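Local coordinates for acetyl-CoA hydrolase/transferase family protein (Porphyromonas gingivalis, PDB 2NVV) that binds zinc and probably transfers coenzyme A between acyl-CoA and acetate or hydrolyses acetyl-CoA, at residues Asp88-Asn91 against Leu92-Gly96. Sequence-based numbering, arbitrary orientation.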
loop_
_atom_site.group_PDB
_atom_site.type_symbol
_atom_site.label_atom_id
_atom_site.label_comp_id
_atom_site.label_asym_id
_atom_site.label_seq_id
_atom_site.Cartn_x
_atom_site.Cartn_y
_atom_site.Cartn_z
ATOM N N ASP A 88 -18.165 13.349 19.125
ATOM C CA ASP A 88 -17.734 13.288 20.512
ATOM C C ASP A 88 -16.418 12.535 20.629
ATOM O O ASP A 88 -15.486 13.006 21.290
ATOM C CB ASP A 88 -18.810 12.617 21.375
ATOM C CG ASP A 88 -20.075 13.449 21.469
ATOM O OD1 ASP A 88 -19.975 14.606 21.924
ATOM O OD2 ASP A 88 -21.157 12.955 21.079
ATOM N N LEU A 89 -16.337 11.371 19.989
ATOM C CA LEU A 89 -15.113 10.588 20.025
ATOM C C LEU A 89 -13.995 11.337 19.302
ATOM O O LEU A 89 -12.865 11.362 19.767
ATOM C CB LEU A 89 -15.327 9.218 19.378
ATOM C CG LEU A 89 -14.088 8.319 19.286
ATOM C CD1 LEU A 89 -13.432 8.184 20.661
ATOM C CD2 LEU A 89 -14.491 6.952 18.737
ATOM N N ARG A 90 -14.325 11.957 18.171
ATOM C CA ARG A 90 -13.354 12.712 17.387
ATOM C C ARG A 90 -12.720 13.839 18.184
ATOM O O ARG A 90 -11.516 14.066 18.086
ATOM C CB ARG A 90 -14.017 13.280 16.143
ATOM C CG ARG A 90 -13.092 14.100 15.231
ATOM C CD ARG A 90 -13.676 14.147 13.824
ATOM N NE ARG A 90 -15.108 14.408 13.885
ATOM C CZ ARG A 90 -16.028 13.777 13.165
ATOM N NH1 ARG A 90 -17.304 14.101 13.308
ATOM N NH2 ARG A 90 -15.689 12.826 12.311
ATOM N N ASN A 91 -13.524 14.546 18.972
ATOM C CA ASN A 91 -13.004 15.638 19.794
ATOM C C ASN A 91 -12.157 15.061 20.919
ATOM O O ASN A 91 -11.078 15.568 21.221
ATOM C CB ASN A 91 -14.151 16.456 20.386
ATOM C CG ASN A 91 -14.896 17.249 19.340
ATOM O OD1 ASN A 91 -15.999 17.744 19.593
ATOM N ND2 ASN A 91 -14.300 17.380 18.157
ATOM N N LEU A 92 -12.663 13.999 21.542
ATOM C CA LEU A 92 -11.949 13.335 22.627
ATOM C C LEU A 92 -10.545 12.981 22.139
ATOM O O LEU A 92 -9.563 13.142 22.859
ATOM C CB LEU A 92 -12.693 12.063 23.029
ATOM C CG LEU A 92 -12.173 11.268 24.224
ATOM C CD1 LEU A 92 -12.314 12.112 25.473
ATOM C CD2 LEU A 92 -12.953 9.969 24.375
ATOM N N ILE A 93 -10.470 12.504 20.899
ATOM C CA ILE A 93 -9.215 12.125 20.272
ATOM C C ILE A 93 -8.323 13.332 20.029
ATOM O O ILE A 93 -7.185 13.370 20.500
ATOM C CB ILE A 93 -9.451 11.445 18.910
ATOM C CG1 ILE A 93 -10.214 10.131 19.100
ATOM C CG2 ILE A 93 -8.121 11.204 18.219
ATOM C CD1 ILE A 93 -10.744 9.522 17.802
ATOM N N ASN A 94 -8.842 14.311 19.289
ATOM C CA ASN A 94 -8.084 15.527 18.951
ATOM C C ASN A 94 -7.680 16.356 20.165
ATOM O O ASN A 94 -6.816 17.214 20.073
ATOM C CB ASN A 94 -8.877 16.385 17.955
ATOM C CG ASN A 94 -8.871 15.803 16.545
ATOM O OD1 ASN A 94 -9.897 15.792 15.856
ATOM N ND2 ASN A 94 -7.711 15.329 16.105
ATOM N N ASN A 95 -8.315 16.104 21.301
ATOM C CA ASN A 95 -7.962 16.798 22.539
ATOM C C ASN A 95 -6.948 15.939 23.302
ATOM O O ASN A 95 -6.596 16.243 24.438
ATOM C CB ASN A 95 -9.201 17.038 23.406
ATOM C CG ASN A 95 -10.068 18.156 22.877
ATOM O OD1 ASN A 95 -11.283 18.174 23.090
ATOM N ND2 ASN A 95 -9.448 19.107 22.187
ATOM N N GLY A 96 -6.488 14.871 22.656
ATOM C CA GLY A 96 -5.516 13.979 23.260
ATOM C C GLY A 96 -5.989 13.320 24.533
ATOM O O GLY A 96 -5.182 13.008 25.395
#
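Ile-93 lies one helical turn beyond Leu-89, and its side chain turns back along the helix to meet it. Its CB sits over the carbonyl oxygens of Leu-89 and Arg-90. CG1 stands beside the backbone N (chi1 -64°), which swings that branch back over Leu-89 O. The chain then runs extended to CD1, which reaches the leucine's branch point, 3.9 Å from Leu-89 CG; the two side chains cross at a slant. Leu-89 CD1 touches both CG1 and CD1 of the isoleucine and also meets Leu-92 CD2 at 4.1 Å, so Leu-89 is the apolar partner of both Leu-92 and Ile-93; Leu-89 and Ile-93 are buried.

Beneath the side chains, the i to i+4 ladder runs from Leu-92 N to Asp-88 O, Ile-93 N to Leu-89 O (2.9 Å) and Asn-94 N to Arg-90 O. The final rung, Asn-95 N to Asn-91 O (2.8 Å), is more bent, with an N-H...O angle of 133°. There the helix closes in a Schellman motif: the N-H of Gly-96, at positive phi, donates to Ile-93 O (Gly-96 N to Ile-93 O 2.7 Å), and that of Ser-97 to Leu-92 O.

On another flank, Arg-90 and Asn-94 lie side by side and point the same way. The arginine bends at chi3, and its NH2 donates to Met-373 O, close to Asn-374, a predicted CoA-binding residue.

This helix, 87-94, is the crossover of a beta-alpha-beta unit, linking strand 77-81 to strand 99-100, outermost in the parallel sheet within this chain. Leu-89 and Leu-92 pack on Ala-72 of helix 65-73, and Asn-94 touches strand 371-372. Gln-467 of the second subunit packs on Ile-93 and Asn-94, bringing the end of the helix to the dimer interface.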